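Long-range contacts in iota-carrageenase (Alteromonas sp., PDB 1H80), which hydrolyses the internal beta-1,4 linkages of iota-carrageenan, a sulfated galactan of red algal cell walls, with inversion of anomeric configuration: residues A[198-204]-A[231-237]; A[251-257]-A[345-351]; A[355-360]-A[425-431]. All coordinates share one frame; numbering follows the deposited sequence.

Contact 1 of 3, residues A[198-204]-A[231-237]; sequences GADNILF and GIRNIFA
Successive coils of the right-handed parallel beta-helix stack here, and residues 198-204 and 231-237 turn the same corner one above the other. The backbones run in parallel in the order Gly198 on Gly231 to Phe204 on Ala237. Before the bend, Ala199 N donates to Gly231 O and Ala199 O accepts from Arg233 N; after it, Ile202 O takes Phe236 N and Phe204 N reaches Phe236 O at 2.8 Å. At the corner itself Asn201 and Asn234 occupy equivalent positions, both with positive backbone phi, and Asn201 N still bonds Arg233 O, at 3.2 Å.

Ala199, Ile202, Phe204, Ile232, Ile235 and Ala237 share one face of the ladder. CD1 of Ile235 lies 4.0 Å from Ala199 CB and equally close to Ile202 CB, bridging the two arms of the bend. Ile235 CG2, the other branch, meets the edge of the Phe204 ring, 3.6 Å from Phe204 CE2, while Ile202 CG2 sits over a face of that ring near the rim.

On the other face Arg233 holds Asp200 side-on in a salt bridge. Arg233 NE reaches OD1 of Asp200 at 2.8 Å, and NH2 reaches OD2 with a straighter N-H...O angle of 170°. A bend at chi3 (-63°) turns the guanidinium alongside the Asp200 carboxylate on the neighbouring coil; carboxylate and guanidinium planes are 45° apart. A water donates to Asp200 OD1 and accepts from Asn234 ND2. OD2 is also bonded by Trp173 NE1 and Arg175 NH1, and two arginines and an indole N-H around one buried carboxylate probably keep Asp200 ionised and fix its rotation, tying two coils to strand 170-175.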
loop_
_atom_site.group_PDB
_atom_site.type_symbol
_atom_site.label_atom_id
_atom_site.label_comp_id
_atom_site.label_asym_id
_atom_site.label_seq_id
_atom_site.Cartn_x
_atom_site.Cartn_y
_atom_site.Cartn_z
ATOM N N GLY A 198 5.566 -9.509 2.217
ATOM C CA GLY A 198 6.376 -10.569 1.649
ATOM C C GLY A 198 6.028 -10.658 0.180
ATOM O O GLY A 198 4.851 -10.732 -0.176
ATOM N N ALA A 199 7.038 -10.642 -0.680
ATOM C CA ALA A 199 6.781 -10.709 -2.110
ATOM C C ALA A 199 8.047 -10.940 -2.912
ATOM O O ALA A 199 9.123 -10.467 -2.555
ATOM C CB ALA A 199 6.107 -9.419 -2.573
ATOM N N ASP A 200 7.902 -11.679 -4.003
ATOM C CA ASP A 200 9.015 -11.957 -4.893
ATOM C C ASP A 200 8.526 -11.846 -6.323
ATOM O O ASP A 200 7.515 -12.440 -6.685
ATOM C CB ASP A 200 9.560 -13.366 -4.657
ATOM C CG ASP A 200 10.474 -13.447 -3.454
ATOM O OD1 ASP A 200 11.648 -13.030 -3.566
ATOM O OD2 ASP A 200 10.016 -13.922 -2.396
ATOM N N ASN A 201 9.235 -11.058 -7.121
ATOM C CA ASN A 201 8.914 -10.886 -8.528
ATOM C C ASN A 201 7.479 -10.435 -8.780
ATOM O O ASN A 201 6.683 -11.146 -9.398
ATOM C CB ASN A 201 9.187 -12.189 -9.277
ATOM C CG ASN A 201 9.266 -11.990 -10.768
ATOM O OD1 ASN A 201 9.904 -11.050 -11.242
ATOM N ND2 ASN A 201 8.631 -12.880 -11.524
ATOM N N ILE A 202 7.162 -9.246 -8.292
ATOM C CA ILE A 202 5.838 -8.673 -8.477
ATOM C C ILE A 202 5.999 -7.372 -9.246
ATOM O O ILE A 202 6.964 -6.631 -9.037
ATOM C CB ILE A 202 5.159 -8.348 -7.126
ATOM C CG1 ILE A 202 5.140 -9.588 -6.224
ATOM C CG2 ILE A 202 3.749 -7.819 -7.368
ATOM C CD1 ILE A 202 4.355 -10.761 -6.778
ATOM N N LEU A 203 5.071 -7.113 -10.158
ATOM C CA LEU A 203 5.075 -5.884 -10.932
ATOM C C LEU A 203 3.863 -5.074 -10.499
ATOM O O LEU A 203 2.738 -5.569 -10.538
ATOM C CB LEU A 203 4.985 -6.176 -12.436
ATOM C CG LEU A 203 4.688 -4.953 -13.316
ATOM C CD1 LEU A 203 5.818 -3.938 -13.206
ATOM C CD2 LEU A 203 4.509 -5.393 -14.760
ATOM N N PHE A 204 4.110 -3.846 -10.047
ATOM C CA PHE A 204 3.055 -2.922 -9.622
ATOM C C PHE A 204 3.032 -1.854 -10.704
ATOM O O PHE A 204 4.051 -1.217 -10.975
ATOM C CB PHE A 204 3.409 -2.293 -8.275
ATOM C CG PHE A 204 3.426 -3.272 -7.139
ATOM C CD1 PHE A 204 2.237 -3.677 -6.541
ATOM C CD2 PHE A 204 4.624 -3.796 -6.671
ATOM C CE1 PHE A 204 2.241 -4.590 -5.491
ATOM C CE2 PHE A 204 4.641 -4.713 -5.617
ATOM C CZ PHE A 204 3.445 -5.110 -5.027
ATOM N N GLY A 231 9.706 -10.372 3.641
ATOM C CA GLY A 231 10.358 -9.270 2.963
ATOM C C GLY A 231 10.056 -9.310 1.478
ATOM O O GLY A 231 9.424 -10.250 0.992
ATOM N N ILE A 232 10.522 -8.301 0.753
ATOM C CA ILE A 232 10.277 -8.236 -0.677
ATOM C C ILE A 232 11.578 -8.186 -1.464
ATOM O O ILE A 232 12.558 -7.582 -1.033
ATOM C CB ILE A 232 9.389 -7.012 -1.039
ATOM C CG1 ILE A 232 10.150 -5.703 -0.825
ATOM C CG2 ILE A 232 8.131 -7.020 -0.175
ATOM C CD1 ILE A 232 9.322 -4.461 -1.174
ATOM N N ARG A 233 11.579 -8.847 -2.617
ATOM C CA ARG A 233 12.750 -8.908 -3.482
ATOM C C ARG A 233 12.322 -8.900 -4.936
ATOM O O ARG A 233 11.266 -9.431 -5.280
ATOM C CB ARG A 233 13.533 -10.197 -3.232
ATOM C CG ARG A 233 14.276 -10.275 -1.912
ATOM C CD ARG A 233 14.426 -11.733 -1.503
ATOM N NE ARG A 233 13.104 -12.306 -1.288
ATOM C CZ ARG A 233 12.354 -12.053 -0.221
ATOM N NH1 ARG A 233 12.810 -11.253 0.736
ATOM N NH2 ARG A 233 11.133 -12.558 -0.135
ATOM N N ASN A 234 13.157 -8.306 -5.782
ATOM C CA ASN A 234 12.902 -8.246 -7.211
ATOM C C ASN A 234 11.520 -7.703 -7.516
ATOM O O ASN A 234 10.709 -8.333 -8.199
ATOM C CB ASN A 234 13.091 -9.635 -7.812
ATOM C CG ASN A 234 14.464 -10.199 -7.512
ATOM O OD1 ASN A 234 15.481 -9.573 -7.819
ATOM N ND2 ASN A 234 14.506 -11.377 -6.901
ATOM N N ILE A 235 11.273 -6.512 -6.992
ATOM C CA ILE A 235 10.007 -5.836 -7.184
ATOM C C ILE A 235 10.183 -4.774 -8.257
ATOM O O ILE A 235 11.214 -4.101 -8.317
ATOM C CB ILE A 235 9.547 -5.152 -5.879
ATOM C CG1 ILE A 235 9.412 -6.193 -4.766
ATOM C CG2 ILE A 235 8.241 -4.403 -6.108
ATOM C CD1 ILE A 235 8.456 -7.338 -5.084
ATOM N N PHE A 236 9.182 -4.645 -9.118
ATOM C CA PHE A 236 9.204 -3.648 -10.172
ATOM C C PHE A 236 7.929 -2.839 -10.090
ATOM O O PHE A 236 6.857 -3.381 -9.849
ATOM C CB PHE A 236 9.311 -4.303 -11.551
ATOM C CG PHE A 236 10.645 -4.930 -11.812
ATOM C CD1 PHE A 236 10.962 -6.174 -11.277
ATOM C CD2 PHE A 236 11.600 -4.258 -12.565
ATOM C CE1 PHE A 236 12.218 -6.740 -11.487
ATOM C CE2 PHE A 236 12.859 -4.815 -12.781
ATOM C CZ PHE A 236 13.167 -6.058 -12.240
ATOM N N ALA A 237 8.059 -1.535 -10.277
ATOM C CA ALA A 237 6.907 -0.656 -10.221
ATOM C C ALA A 237 7.026 0.374 -11.318
ATOM O O ALA A 237 8.124 0.837 -11.631
ATOM C CB ALA A 237 6.828 0.026 -8.864
HETATM O O HOH W 1 12.910 -13.044 -5.976
#

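Contact 2 of 3, residues A[251-257]-A[345-351]; sequences FGPHFMK and PGSFGTV
A type II' beta turn, Pro253 to Met256, leads away from strand 250-252 of the beta-helix and is met by residues 345-351, the irregular approach to strand 351-359. Tight packing takes two forms: rings on the inner side, and backbone at the turn. On the inner side Phe251 and Phe348 form a T-shaped pair. The edge of Phe251 is directed at the face of Phe348, with CD2 over the centre of that ring, and the planes stand at 87° with centroids 5.2 Å apart. Phe348 CG lies anti to its carbonyl carbon (chi1 -81°), which swings the ring back toward strand 250-252. There its own edge receives Pro253, whose CD is 3.6 Å from Phe348 CE1. Val351 points against Phe251 from the opposite direction, its CG1 3.5 Å from Phe251 CZ. Val261 of strand 261-269 and Val421 of strand 421-429 also touch Phe251.

At the turn the contact is mostly backbone, with the Pro253 ring against Gly346 and Ser347. Gly346 CA is 3.0 Å from Met256 O, tucked against the carbonyls of the turn. Gly346 N donates to His254 O, and the next amide, Ser347 N, bonds Met256 O at 2.9 Å. The turn is closed by Met256 N to Pro253 O, and His254 is anchored outside the contact through NE2 to Glu218.

The outer side is looser. Lys257 is exposed, with an extended chain that carries its amine away from the loop; besides the single backbone bridge to Ser347, its side chain approaches that residue through CG. The nearest approach of those two side chains is 4.0 Å, between Lys257 CG and Ser347 OG.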
loop_
_atom_site.group_PDB
_atom_site.type_symbol
_atom_site.label_atom_id
_atom_site.label_comp_id
_atom_site.label_asym_id
_atom_site.label_seq_id
_atom_site.Cartn_x
_atom_site.Cartn_y
_atom_site.Cartn_z
ATOM N N PHE A 251 9.478 3.615 1.196
ATOM C CA PHE A 251 10.295 2.487 1.615
ATOM C C PHE A 251 10.473 2.603 3.121
ATOM O O PHE A 251 10.924 3.633 3.622
ATOM C CB PHE A 251 11.673 2.517 0.950
ATOM C CG PHE A 251 11.633 2.391 -0.543
ATOM C CD1 PHE A 251 11.439 3.510 -1.347
ATOM C CD2 PHE A 251 11.784 1.148 -1.148
ATOM C CE1 PHE A 251 11.398 3.397 -2.731
ATOM C CE2 PHE A 251 11.743 1.022 -2.531
ATOM C CZ PHE A 251 11.550 2.147 -3.325
ATOM N N GLY A 252 10.102 1.549 3.837
ATOM C CA GLY A 252 10.236 1.533 5.283
ATOM C C GLY A 252 10.441 0.080 5.654
ATOM O O GLY A 252 9.478 -0.623 5.944
ATOM N N PRO A 253 11.694 -0.394 5.669
ATOM C CA PRO A 253 11.994 -1.789 5.996
ATOM C C PRO A 253 11.817 -2.225 7.440
ATOM O O PRO A 253 11.754 -3.422 7.720
ATOM C CB PRO A 253 13.434 -1.935 5.526
ATOM C CG PRO A 253 14.015 -0.601 5.896
ATOM C CD PRO A 253 12.936 0.375 5.450
ATOM N N HIS A 254 11.717 -1.266 8.355
ATOM C CA HIS A 254 11.582 -1.598 9.765
ATOM C C HIS A 254 12.726 -2.530 10.165
ATOM O O HIS A 254 13.884 -2.124 10.137
ATOM C CB HIS A 254 10.221 -2.245 10.041
ATOM C CG HIS A 254 9.090 -1.266 10.076
ATOM N ND1 HIS A 254 8.415 -0.946 11.235
ATOM C CD2 HIS A 254 8.537 -0.507 9.099
ATOM C CE1 HIS A 254 7.497 -0.033 10.971
ATOM N NE2 HIS A 254 7.551 0.251 9.682
ATOM N N PHE A 255 12.406 -3.777 10.496
ATOM C CA PHE A 255 13.403 -4.764 10.925
ATOM C C PHE A 255 13.812 -5.751 9.830
ATOM O O PHE A 255 14.745 -6.537 10.008
ATOM C CB PHE A 255 12.822 -5.563 12.091
ATOM C CG PHE A 255 11.516 -6.232 11.755
ATOM C CD1 PHE A 255 11.487 -7.358 10.936
ATOM C CD2 PHE A 255 10.311 -5.691 12.191
ATOM C CE1 PHE A 255 10.279 -7.933 10.552
ATOM C CE2 PHE A 255 9.094 -6.260 11.812
ATOM C CZ PHE A 255 9.081 -7.383 10.988
ATOM N N MET A 256 13.112 -5.710 8.705
ATOM C CA MET A 256 13.348 -6.646 7.611
ATOM C C MET A 256 14.420 -6.306 6.586
ATOM O O MET A 256 14.553 -5.166 6.151
ATOM C CB MET A 256 12.021 -6.894 6.886
ATOM C CG MET A 256 12.094 -7.794 5.657
ATOM S SD MET A 256 12.645 -9.476 6.005
ATOM C CE MET A 256 11.574 -9.874 7.373
ATOM N N LYS A 257 15.178 -7.326 6.200
ATOM C CA LYS A 257 16.208 -7.174 5.186
ATOM C C LYS A 257 15.554 -7.532 3.854
ATOM O O LYS A 257 15.306 -8.705 3.565
ATOM C CB LYS A 257 17.379 -8.118 5.453
ATOM C CG LYS A 257 18.432 -8.080 4.362
ATOM C CD LYS A 257 19.634 -8.936 4.714
ATOM C CE LYS A 257 20.688 -8.866 3.625
ATOM N NZ LYS A 257 21.923 -9.609 3.999
ATOM N N PRO A 345 18.691 -3.144 12.117
ATOM C CA PRO A 345 17.780 -2.349 11.291
ATOM C C PRO A 345 17.548 -2.945 9.907
ATOM O O PRO A 345 18.475 -3.442 9.261
ATOM C CB PRO A 345 18.459 -0.978 11.238
ATOM C CG PRO A 345 19.905 -1.286 11.503
ATOM C CD PRO A 345 19.835 -2.336 12.567
ATOM N N GLY A 346 16.296 -2.899 9.469
ATOM C CA GLY A 346 15.952 -3.424 8.164
ATOM C C GLY A 346 16.600 -2.610 7.065
ATOM O O GLY A 346 17.174 -1.548 7.312
ATOM N N SER A 347 16.505 -3.105 5.839
ATOM C CA SER A 347 17.104 -2.418 4.710
ATOM C C SER A 347 16.518 -2.914 3.404
ATOM O O SER A 347 15.626 -3.760 3.387
ATOM C CB SER A 347 18.611 -2.672 4.699
ATOM O OG SER A 347 18.877 -4.062 4.568
ATOM N N PHE A 348 17.015 -2.345 2.315
ATOM C CA PHE A 348 16.626 -2.743 0.975
ATOM C C PHE A 348 17.930 -2.933 0.222
ATOM O O PHE A 348 18.963 -2.385 0.611
ATOM C CB PHE A 348 15.776 -1.675 0.286
ATOM C CG PHE A 348 14.334 -1.696 0.693
ATOM C CD1 PHE A 348 13.894 -0.981 1.800
ATOM C CD2 PHE A 348 13.413 -2.459 -0.024
ATOM C CE1 PHE A 348 12.556 -1.018 2.192
ATOM C CE2 PHE A 348 12.074 -2.506 0.356
ATOM C CZ PHE A 348 11.642 -1.785 1.469
ATOM N N GLY A 349 17.887 -3.723 -0.842
ATOM C CA GLY A 349 19.084 -3.961 -1.624
ATOM C C GLY A 349 19.314 -2.816 -2.582
ATOM O O GLY A 349 19.394 -1.656 -2.173
ATOM N N THR A 350 19.424 -3.139 -3.863
ATOM C CA THR A 350 19.631 -2.121 -4.876
ATOM C C THR A 350 18.276 -1.513 -5.197
ATOM O O THR A 350 17.391 -2.195 -5.711
ATOM C CB THR A 350 20.240 -2.729 -6.146
ATOM O OG1 THR A 350 21.513 -3.305 -5.825
ATOM C CG2 THR A 350 20.421 -1.666 -7.225
ATOM N N VAL A 351 18.114 -0.236 -4.866
ATOM C CA VAL A 351 16.866 0.467 -5.119
ATOM C C VAL A 351 17.109 1.673 -6.007
ATOM O O VAL A 351 17.932 2.534 -5.692
ATOM C CB VAL A 351 16.214 0.962 -3.810
ATOM C CG1 VAL A 351 14.961 1.772 -4.127
ATOM C CG2 VAL A 351 15.872 -0.222 -2.918
#

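Contact 3 of 3, residues A[355-360]-A[425-431]; sequences DVTARF and NVKRINF
Five backbone hydrogen bonds join residues 355-360 and 425-431, where strands 355-359 and 426-429 pair in parallel on adjacent coils of the beta-helix, with axes 4.7 Å apart and inclined by 16°. Val356 and Ala358 each use both N and O: Val356 N bonds Asn425 O and its O takes Lys427 N, then Ala358 N bonds Lys427 O and its O takes Ile429 N. Phe360 N finishes the series with an almost linear bond to Ile429 O (178°).

Side-chain polar contacts lie toward the ends. Asn425 ND2 donates to Asp355 OD1 at 2.7 Å; the acceptor is met on its anti side, and the carboxylate stands nearly perpendicular to the amide. One water links Thr357 OG1 with Asn425 O, and another donates to Phe360 O and accepts from Asn430 ND2.

The guanidinium of Arg359 packs a face on an aliphatic branch: Ile429 CG2 lies over it toward the rim, 3.4 Å from Arg359 NH1. Among the apolar pairs, Ile429 CD1 touches Thr357 CG2 at 3.7 Å. On the reverse face of the ladder, Val356 CB meets Val426 CG2, and Ala358 CB meets Phe431 CE1.

Aromatic contacts end the strands. Phe431 receives Phe360 CB in a CH-pi contact over one face, 4.0 Å from its centroid, and the Phe360 ring turns its edge to that same face. Arg428 CD covers the opposite face.

Strand 351-359 is thus flanked by strand 261-269, bonded to it through Val266 and Ser268, and strand 421-429, while Pro402 and Pro432 from loops pack on Phe360.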
loop_
_atom_site.group_PDB
_atom_site.type_symbol
_atom_site.label_atom_id
_atom_site.label_comp_id
_atom_site.label_asym_id
_atom_site.label_seq_id
_atom_site.Cartn_x
_atom_site.Cartn_y
_atom_site.Cartn_z
ATOM N N ASP A 355 12.616 8.938 -12.914
ATOM C CA ASP A 355 11.573 9.888 -13.295
ATOM C C ASP A 355 10.550 10.160 -12.199
ATOM O O ASP A 355 9.484 9.546 -12.150
ATOM C CB ASP A 355 10.858 9.407 -14.561
ATOM C CG ASP A 355 11.820 9.117 -15.699
ATOM O OD1 ASP A 355 12.759 9.916 -15.911
ATOM O OD2 ASP A 355 11.634 8.093 -16.392
ATOM N N VAL A 356 10.885 11.104 -11.330
ATOM C CA VAL A 356 10.025 11.481 -10.220
ATOM C C VAL A 356 9.539 12.908 -10.435
ATOM O O VAL A 356 10.332 13.807 -10.710
ATOM C CB VAL A 356 10.796 11.408 -8.883
ATOM C CG1 VAL A 356 9.880 11.770 -7.729
ATOM C CG2 VAL A 356 11.369 10.008 -8.689
ATOM N N THR A 357 8.233 13.110 -10.330
ATOM C CA THR A 357 7.662 14.439 -10.504
ATOM C C THR A 357 6.713 14.739 -9.357
ATOM O O THR A 357 5.766 13.995 -9.111
ATOM C CB THR A 357 6.886 14.552 -11.832
ATOM O OG1 THR A 357 7.762 14.254 -12.925
ATOM C CG2 THR A 357 6.329 15.964 -12.011
ATOM N N ALA A 358 6.981 15.829 -8.647
ATOM C CA ALA A 358 6.135 16.231 -7.537
ATOM C C ALA A 358 5.528 17.588 -7.848
ATOM O O ALA A 358 6.245 18.562 -8.047
ATOM C CB ALA A 358 6.946 16.305 -6.249
ATOM N N ARG A 359 4.203 17.639 -7.905
ATOM C CA ARG A 359 3.511 18.892 -8.168
ATOM C C ARG A 359 3.011 19.415 -6.830
ATOM O O ARG A 359 2.355 18.697 -6.074
ATOM C CB ARG A 359 2.336 18.675 -9.124
ATOM C CG ARG A 359 1.551 19.950 -9.429
ATOM C CD ARG A 359 0.396 19.675 -10.384
ATOM N NE ARG A 359 0.852 19.420 -11.747
ATOM C CZ ARG A 359 1.150 20.370 -12.628
ATOM N NH1 ARG A 359 1.040 21.648 -12.294
ATOM N NH2 ARG A 359 1.560 20.042 -13.848
ATOM N N PHE A 360 3.333 20.670 -6.547
ATOM C CA PHE A 360 2.952 21.317 -5.298
ATOM C C PHE A 360 1.442 21.424 -5.112
ATOM O O PHE A 360 0.697 21.619 -6.071
ATOM C CB PHE A 360 3.563 22.718 -5.254
ATOM C CG PHE A 360 3.293 23.461 -3.981
ATOM C CD1 PHE A 360 4.000 23.164 -2.821
ATOM C CD2 PHE A 360 2.324 24.455 -3.939
ATOM C CE1 PHE A 360 3.744 23.850 -1.632
ATOM C CE2 PHE A 360 2.061 25.143 -2.757
ATOM C CZ PHE A 360 2.773 24.840 -1.603
ATOM N N ASN A 425 16.396 11.861 -12.295
ATOM C CA ASN A 425 15.491 12.783 -12.969
ATOM C C ASN A 425 14.312 13.194 -12.091
ATOM O O ASN A 425 13.153 12.920 -12.412
ATOM C CB ASN A 425 14.996 12.147 -14.275
ATOM C CG ASN A 425 14.140 13.089 -15.100
ATOM O OD1 ASN A 425 14.386 14.296 -15.146
ATOM N ND2 ASN A 425 13.138 12.536 -15.776
ATOM N N VAL A 426 14.626 13.858 -10.981
ATOM C CA VAL A 426 13.615 14.333 -10.043
ATOM C C VAL A 426 13.237 15.762 -10.413
ATOM O O VAL A 426 14.108 16.608 -10.614
ATOM C CB VAL A 426 14.151 14.321 -8.600
ATOM C CG1 VAL A 426 13.104 14.877 -7.649
ATOM C CG2 VAL A 426 14.532 12.903 -8.202
ATOM N N LYS A 427 11.937 16.028 -10.494
ATOM C CA LYS A 427 11.456 17.353 -10.857
ATOM C C LYS A 427 10.317 17.815 -9.962
ATOM O O LYS A 427 9.527 17.009 -9.473
ATOM C CB LYS A 427 10.977 17.357 -12.311
ATOM C CG LYS A 427 12.061 17.059 -13.334
ATOM C CD LYS A 427 11.471 16.924 -14.729
ATOM C CE LYS A 427 12.548 16.668 -15.773
ATOM N NZ LYS A 427 13.488 17.816 -15.903
ATOM N N ARG A 428 10.248 19.123 -9.749
ATOM C CA ARG A 428 9.198 19.719 -8.941
ATOM C C ARG A 428 8.443 20.717 -9.797
ATOM O O ARG A 428 9.018 21.346 -10.688
ATOM C CB ARG A 428 9.777 20.446 -7.729
ATOM C CG ARG A 428 10.384 19.548 -6.675
ATOM C CD ARG A 428 10.805 20.388 -5.490
ATOM N NE ARG A 428 11.761 21.411 -5.896
ATOM C CZ ARG A 428 12.013 22.516 -5.203
ATOM N NH1 ARG A 428 11.376 22.743 -4.061
ATOM N NH2 ARG A 428 12.896 23.393 -5.655
ATOM N N ILE A 429 7.153 20.856 -9.523
ATOM C CA ILE A 429 6.310 21.782 -10.260
ATOM C C ILE A 429 5.515 22.663 -9.303
ATOM O O ILE A 429 4.864 22.171 -8.385
ATOM C CB ILE A 429 5.313 21.030 -11.164
ATOM C CG1 ILE A 429 6.066 20.176 -12.184
ATOM C CG2 ILE A 429 4.401 22.032 -11.868
ATOM C CD1 ILE A 429 5.155 19.358 -13.075
ATOM N N ASN A 430 5.588 23.971 -9.530
ATOM C CA ASN A 430 4.875 24.972 -8.744
ATOM C C ASN A 430 5.188 25.055 -7.255
ATOM O O ASN A 430 4.337 25.466 -6.465
ATOM C CB ASN A 430 3.364 24.812 -8.937
ATOM C CG ASN A 430 2.924 25.115 -10.359
ATOM O OD1 ASN A 430 3.712 25.597 -11.174
ATOM N ND2 ASN A 430 1.660 24.842 -10.661
ATOM N N PHE A 431 6.394 24.669 -6.863
ATOM C CA PHE A 431 6.766 24.765 -5.460
ATOM C C PHE A 431 7.146 26.213 -5.179
ATOM O O PHE A 431 7.703 26.895 -6.041
ATOM C CB PHE A 431 7.948 23.847 -5.144
ATOM C CG PHE A 431 7.541 22.471 -4.701
ATOM C CD1 PHE A 431 7.023 21.557 -5.611
ATOM C CD2 PHE A 431 7.673 22.090 -3.368
ATOM C CE1 PHE A 431 6.640 20.282 -5.203
ATOM C CE2 PHE A 431 7.295 20.814 -2.947
ATOM C CZ PHE A 431 6.776 19.907 -3.870
HETATM O O HOH W 2 10.836 13.925 -13.730
HETATM O O HOH W 3 0.424 23.249 -8.181
#

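Contacts 1 and 3 are both parallel strand pairings between coils of the beta-helix, their centres about 25 Å apart; strands 261-269 and 351-359 carry the ladder from strand 231-243 to strand 421-429. Contact 1 is buried and joins a many-partnered salt bridge to an aliphatic cluster, whereas contact 3 is a surface pairing with exposed polar side chains, waters and an aromatic end. Contact 2, also buried, relies on ring packing and two loop hydrogen bonds instead of a ladder. It touches contact 1 directly, Ile232 CD1 lying 3.7 Å from Phe348 CE2, and runs on in sequence into contact 3 through strand 351-359.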